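Side-chain contacts in single domain haemoglobin (Campylobacter jejuni, PDB 2WY4), which binds haem b and probably oxygen, and may act as a nitric oxide dioxygenase: residues M62-I67 with K117-A122; Y28-N33 with L102-N107. All coordinates share one frame; numbering follows the deposited sequence.

Interaction 1. Residues M62-I67 with K117-A122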
loop_
_atom_site.group_PDB
_atom_site.type_symbol
_atom_site.label_atom_id
_atom_site.label_comp_id
_atom_site.label_asym_id
_atom_site.label_seq_id
_atom_site.Cartn_x
_atom_site.Cartn_y
_atom_site.Cartn_z
ATOM N N MET A 62 9.042 -0.131 -1.289
ATOM C CA MET A 62 9.697 -1.333 -0.810
ATOM C C MET A 62 9.115 -2.562 -1.492
ATOM O O MET A 62 9.839 -3.481 -1.844
ATOM C CB MET A 62 9.543 -1.457 0.710
ATOM C CG MET A 62 10.376 -2.506 1.351
ATOM S SD MET A 62 12.164 -2.057 1.187
ATOM C CE MET A 62 12.792 -3.103 2.495
ATOM N N ALA A 63 7.794 -2.582 -1.650
ATOM C CA ALA A 63 7.150 -3.734 -2.274
ATOM C C ALA A 63 7.475 -3.781 -3.780
ATOM O O ALA A 63 7.768 -4.834 -4.337
ATOM C CB ALA A 63 5.645 -3.662 -2.049
ATOM N N ALA A 64 7.399 -2.639 -4.439
ATOM C CA ALA A 64 7.690 -2.602 -5.878
ATOM C C ALA A 64 9.126 -3.057 -6.156
ATOM O O ALA A 64 9.382 -3.809 -7.081
ATOM C CB ALA A 64 7.431 -1.197 -6.434
ATOM N N LYS A 65 10.068 -2.600 -5.332
ATOM C CA LYS A 65 11.456 -3.031 -5.468
ATOM C C LYS A 65 11.625 -4.526 -5.320
ATOM O O LYS A 65 12.476 -5.120 -5.977
ATOM C CB LYS A 65 12.340 -2.375 -4.400
ATOM C CG LYS A 65 12.637 -0.889 -4.581
ATOM C CD LYS A 65 13.281 -0.264 -3.310
ATOM C CE LYS A 65 14.471 -1.041 -2.800
ATOM N NZ LYS A 65 15.707 -0.970 -3.620
ATOM N N ASN A 66 10.792 -5.133 -4.489
ATOM C CA ASN A 66 10.913 -6.553 -4.203
ATOM C C ASN A 66 9.790 -7.385 -4.790
ATOM O O ASN A 66 9.525 -8.508 -4.345
ATOM C CB ASN A 66 10.991 -6.764 -2.684
ATOM C CG ASN A 66 12.238 -6.149 -2.077
ATOM O OD1 ASN A 66 12.174 -5.116 -1.383
ATOM N ND2 ASN A 66 13.377 -6.763 -2.370
ATOM N N ILE A 67 9.151 -6.845 -5.819
ATOM C CA ILE A 67 7.941 -7.524 -6.313
ATOM C C ILE A 67 8.160 -8.971 -6.825
ATOM O O ILE A 67 7.263 -9.800 -6.737
ATOM C CB ILE A 67 7.241 -6.681 -7.363
ATOM C CG1 ILE A 67 5.807 -7.207 -7.596
ATOM C CG2 ILE A 67 8.053 -6.681 -8.644
ATOM C CD1 ILE A 67 4.954 -7.198 -6.351
ATOM N N LYS A 117 -3.455 -2.945 -14.697
ATOM C CA LYS A 117 -3.519 -4.392 -14.480
ATOM C C LYS A 117 -2.325 -4.881 -13.655
ATOM O O LYS A 117 -2.443 -5.691 -12.714
ATOM C CB LYS A 117 -3.570 -5.107 -15.844
ATOM C CG LYS A 117 -3.944 -6.569 -15.787
ATOM C CD LYS A 117 -5.296 -6.773 -15.100
ATOM C CE LYS A 117 -6.149 -7.850 -15.772
ATOM N NZ LYS A 117 -6.963 -7.243 -16.839
ATOM N N ALA A 118 -1.156 -4.338 -13.971
ATOM C CA ALA A 118 0.031 -4.774 -13.289
ATOM C C ALA A 118 -0.079 -4.407 -11.799
ATOM O O ALA A 118 0.301 -5.199 -10.952
ATOM C CB ALA A 118 1.278 -4.185 -13.950
ATOM N N TRP A 119 -0.624 -3.229 -11.495
ATOM C CA TRP A 119 -0.772 -2.824 -10.081
ATOM C C TRP A 119 -1.875 -3.590 -9.377
ATOM O O TRP A 119 -1.790 -3.873 -8.188
ATOM C CB TRP A 119 -1.033 -1.308 -10.003
ATOM C CG TRP A 119 0.291 -0.551 -9.952
ATOM C CD1 TRP A 119 0.937 0.108 -10.972
ATOM C CD2 TRP A 119 1.195 -0.537 -8.848
ATOM N NE1 TRP A 119 2.158 0.584 -10.536
ATOM C CE2 TRP A 119 2.345 0.169 -9.245
ATOM C CE3 TRP A 119 1.150 -1.063 -7.555
ATOM C CZ2 TRP A 119 3.398 0.417 -8.377
ATOM C CZ3 TRP A 119 2.199 -0.829 -6.706
ATOM C CH2 TRP A 119 3.313 -0.125 -7.128
ATOM N N GLU A 120 -2.916 -3.959 -10.121
ATOM C CA GLU A 120 -3.992 -4.755 -9.527
ATOM C C GLU A 120 -3.415 -6.100 -9.076
ATOM O O GLU A 120 -3.653 -6.577 -7.960
ATOM C CB GLU A 120 -5.116 -5.032 -10.527
ATOM C CG GLU A 120 -5.846 -3.804 -11.000
ATOM C CD GLU A 120 -7.045 -4.158 -11.862
ATOM O OE1 GLU A 120 -7.155 -5.333 -12.280
ATOM O OE2 GLU A 120 -7.870 -3.263 -12.104
ATOM N N VAL A 121 -2.638 -6.714 -9.963
ATOM C CA VAL A 121 -2.001 -7.983 -9.656
ATOM C C VAL A 121 -0.971 -7.866 -8.506
ATOM O O VAL A 121 -0.948 -8.688 -7.569
ATOM C CB VAL A 121 -1.344 -8.546 -10.931
ATOM C CG1 VAL A 121 -0.553 -9.775 -10.644
ATOM C CG2 VAL A 121 -2.412 -8.876 -11.989
ATOM N N ALA A 122 -0.107 -6.870 -8.598
ATOM C CA ALA A 122 0.907 -6.672 -7.580
ATOM C C ALA A 122 0.265 -6.434 -6.239
ATOM O O ALA A 122 0.725 -6.972 -5.246
ATOM C CB ALA A 122 1.806 -5.511 -7.921
#

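Interaction 2. Residues Y28-N33 with L102-N107. With CYN (cyanide ion), chain C.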
loop_
_atom_site.group_PDB
_atom_site.type_symbol
_atom_site.label_atom_id
_atom_site.label_comp_id
_atom_site.label_asym_id
_atom_site.label_seq_id
_atom_site.Cartn_x
_atom_site.Cartn_y
_atom_site.Cartn_z
ATOM N N TYR A 28 -5.250 8.545 0.877
ATOM C CA TYR A 28 -5.925 8.801 2.136
ATOM C C TYR A 28 -7.158 9.677 1.976
ATOM O O TYR A 28 -8.115 9.503 2.697
ATOM C CB TYR A 28 -4.969 9.421 3.182
ATOM C CG TYR A 28 -3.973 8.392 3.711
ATOM C CD1 TYR A 28 -4.413 7.305 4.425
ATOM C CD2 TYR A 28 -2.614 8.507 3.481
ATOM C CE1 TYR A 28 -3.568 6.353 4.882
ATOM C CE2 TYR A 28 -1.750 7.548 3.962
ATOM C CZ TYR A 28 -2.227 6.454 4.638
ATOM O OH TYR A 28 -1.344 5.492 5.088
ATOM N N LYS A 29 -7.124 10.628 1.050
ATOM C CA LYS A 29 -8.322 11.424 0.744
ATOM C C LYS A 29 -9.484 10.506 0.328
ATOM O O LYS A 29 -10.605 10.592 0.855
ATOM C CB LYS A 29 -8.029 12.431 -0.364
ATOM C CG LYS A 29 -9.206 13.322 -0.757
ATOM C CD LYS A 29 -8.850 14.251 -1.920
ATOM C CE LYS A 29 -10.089 14.933 -2.508
ATOM N NZ LYS A 29 -9.784 16.165 -3.316
ATOM N N ILE A 30 -9.211 9.623 -0.614
ATOM C CA ILE A 30 -10.237 8.692 -1.111
ATOM C C ILE A 30 -10.715 7.777 0.010
ATOM O O ILE A 30 -11.903 7.625 0.230
ATOM C CB ILE A 30 -9.701 7.873 -2.289
ATOM C CG1 ILE A 30 -9.526 8.744 -3.530
ATOM C CG2 ILE A 30 -10.640 6.709 -2.584
ATOM C CD1 ILE A 30 -8.612 8.168 -4.560
ATOM N N MET A 31 -9.788 7.175 0.730
ATOM C CA MET A 31 -10.179 6.231 1.732
ATOM C C MET A 31 -10.962 6.858 2.869
ATOM O O MET A 31 -11.958 6.311 3.301
ATOM C CB MET A 31 -9.022 5.420 2.270
ATOM C CG MET A 31 -9.458 4.303 3.201
ATOM S SD MET A 31 -8.146 3.122 3.574
ATOM C CE MET A 31 -6.998 4.168 4.453
ATOM N N PHE A 32 -10.520 8.020 3.359
ATOM C CA PHE A 32 -11.229 8.665 4.457
ATOM C C PHE A 32 -12.600 9.167 4.015
ATOM O O PHE A 32 -13.536 9.205 4.813
ATOM C CB PHE A 32 -10.393 9.771 5.085
ATOM C CG PHE A 32 -9.139 9.272 5.753
ATOM C CD1 PHE A 32 -9.016 7.933 6.151
ATOM C CD2 PHE A 32 -8.093 10.130 5.977
ATOM C CE1 PHE A 32 -7.859 7.478 6.772
ATOM C CE2 PHE A 32 -6.939 9.665 6.606
ATOM C CZ PHE A 32 -6.821 8.356 6.974
ATOM N N ASN A 33 -12.729 9.529 2.752
ATOM C CA ASN A 33 -14.030 9.962 2.218
ATOM C C ASN A 33 -14.997 8.829 2.008
ATOM O O ASN A 33 -16.197 8.974 2.303
ATOM C CB ASN A 33 -13.862 10.619 0.856
ATOM C CG ASN A 33 -15.177 11.142 0.317
ATOM O OD1 ASN A 33 -15.666 12.151 0.792
ATOM N ND2 ASN A 33 -15.801 10.401 -0.603
ATOM N N LEU A 102 -5.792 1.745 -5.990
ATOM C CA LEU A 102 -5.917 1.674 -7.434
ATOM C C LEU A 102 -6.610 2.907 -8.004
ATOM O O LEU A 102 -6.239 3.409 -9.083
ATOM C CB LEU A 102 -6.610 0.374 -7.893
ATOM C CG LEU A 102 -5.578 -0.745 -8.185
ATOM C CD1 LEU A 102 -4.866 -0.519 -9.508
ATOM C CD2 LEU A 102 -4.533 -0.925 -7.066
ATOM N N LYS A 103 -7.595 3.423 -7.287
ATOM C CA LYS A 103 -8.240 4.637 -7.719
ATOM C C LYS A 103 -7.283 5.835 -7.680
ATOM O O LYS A 103 -7.278 6.651 -8.574
ATOM C CB LYS A 103 -9.512 4.907 -6.905
ATOM C CG LYS A 103 -10.192 6.161 -7.332
ATOM C CD LYS A 103 -11.598 6.256 -6.804
ATOM C CE LYS A 103 -11.691 6.925 -5.467
ATOM N NZ LYS A 103 -12.997 7.658 -5.351
ATOM N N ALA A 104 -6.480 5.919 -6.625
ATOM C CA ALA A 104 -5.502 6.989 -6.505
ATOM C C ALA A 104 -4.524 6.932 -7.682
ATOM O O ALA A 104 -4.151 7.966 -8.247
ATOM C CB ALA A 104 -4.727 6.859 -5.168
ATOM N N ILE A 105 -4.127 5.713 -8.040
ATOM C CA ILE A 105 -3.213 5.515 -9.153
ATOM C C ILE A 105 -3.845 5.979 -10.473
ATOM O O ILE A 105 -3.245 6.686 -11.254
ATOM C CB ILE A 105 -2.744 4.039 -9.220
ATOM C CG1 ILE A 105 -1.750 3.757 -8.093
ATOM C CG2 ILE A 105 -2.090 3.717 -10.575
ATOM C CD1 ILE A 105 -1.395 2.279 -7.987
ATOM N N LYS A 106 -5.073 5.571 -10.692
ATOM C CA LYS A 106 -5.801 6.008 -11.873
ATOM C C LYS A 106 -5.898 7.529 -11.914
ATOM O O LYS A 106 -5.676 8.131 -12.935
ATOM C CB LYS A 106 -7.212 5.410 -11.907
ATOM C CG LYS A 106 -7.680 4.997 -13.282
ATOM C CD LYS A 106 -7.921 6.169 -14.168
ATOM C CE LYS A 106 -8.794 5.770 -15.342
ATOM N NZ LYS A 106 -9.860 4.819 -14.896
ATOM N N ASN A 107 -6.222 8.144 -10.776
ATOM C CA ASN A 107 -6.389 9.608 -10.711
ATOM C C ASN A 107 -5.128 10.379 -10.983
ATOM O O ASN A 107 -5.144 11.356 -11.741
ATOM C CB ASN A 107 -6.947 10.071 -9.368
ATOM C CG ASN A 107 -8.388 9.652 -9.157
ATOM O OD1 ASN A 107 -9.094 9.236 -10.108
ATOM N ND2 ASN A 107 -8.876 9.856 -7.931
HETATM C C CYN C . -1.607 2.040 5.980
HETATM N N CYN C . -1.815 3.048 5.479
#

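Interaction 1. Residues M62-I67 with K117-A122
I67 and A122 make the larger half of this contact, and A64 and W119 make the rest. I67 follows the end of helix 51-65, where N66 is the first residue to leave helical backbone angles. A122 lies on helix 113-139. The CA atoms of I67 and A122 are 7.2 Å apart, the shortest such distance between the segments. The CB of I67 is directed toward helix 113-139. The longer branch of the isoleucine runs away from the backbone N (chi1 -165°) and then turns at CG1 (chi2 59°). This places the terminal CD1 3.9 Å from the CB of A122. The contact is methyl against methyl.

One turn earlier on each segment, A64 meets W119. The indole reaches across with its six-membered ring leading, and its CH2 lies 4.3 Å from the CB of A64. The methyl approaches the ring obliquely. The indole NE1 is on the part of the ring farther from A64, and it has a hydrogen-bond partner outside the two segments. All the side-chain contacts across the pair are apolar.

The backbone near the helix end is also tied down. The N of I67 donates to the O of A64 at 3.3 Å, and K10 of helix 4-34 donates its NZ to the same oxygen. A64 O therefore has two donors at the point where the helix finishes.

I9 of helix 4-34 touches both A64 and W119, and C12 also packs on the indole. L102 and I105 of helix 94-109 lie against W119 as well. The contact thus joins the C-terminal end of helix 51-65, the E helix of the globin fold, to the H helix, 113-139, with helices 4-34 and 94-109 packed around the tryptophan.

Interaction 2. Residues Y28-N33 with L102-N107
Segments 28-33 of helix 4-34 and 102-107 of helix 94-109 come closest at I30 and A104, whose CA atoms are 7.4 Å apart. The segment axes approach to 9.7 Å. Their N-to-C directions differ by 134°, so the segments run roughly against each other but well away from strictly antiparallel.

I30 carries the contact from its side. Its CG1 is anti to the carbonyl carbon (chi1 -70°), and the extended branch carries CD1 to the opposite helix. There CD1 lies 4.1 Å from the CB of A104 and 3.7 Å from its backbone N. It is also 3.8 Å from the ND2 of N107, an amide that donates to the OE2 of E26. K103 lies across I30 at the exposed side, with its CG 3.8 Å from I30 CD1. The contact of the lysine end with I30 is too close to be real and carries no weight.

Y28 lies two residues before I30 and turns to the haem pocket, not to segment 102-107. Its OH donates a short hydrogen bond of 2.5 Å to the cyanide N, which lies at the edge of the phenol ring near its plane. The same hydroxyl is hydrogen-bonded to Q52, and F42 meets the ring with the planes at about 70°.

Segment 28-33, in the B part of helix 4-34, packs on the G helix of the globin fold, 94-109. The tyrosine and glutamine at the bound ligand form a distal pocket of the kind known from flavohaemoglobins.

In the fold
Interaction 1 is the more buried. Interaction 2 has a buried centre at I30 and A104, with K103 and N107 at the exposed side. The first is purely apolar across its segments. The second adds lysine and amide groups beside its isoleucine, and its first helix also reaches the bound cyanide. Their centres are about 17 Å apart, and their segments alternate along the chain. They meet where helices 94-109 and 113-139 pack together: W119 CG lies 3.8 Å from I105 CD1, and W119 CB lies 3.9 Å from L102 CD1. Helix 4-34 takes part in interaction 2 and borders interaction 1 through I9, K10 and C12. Both belong to one globin bundle.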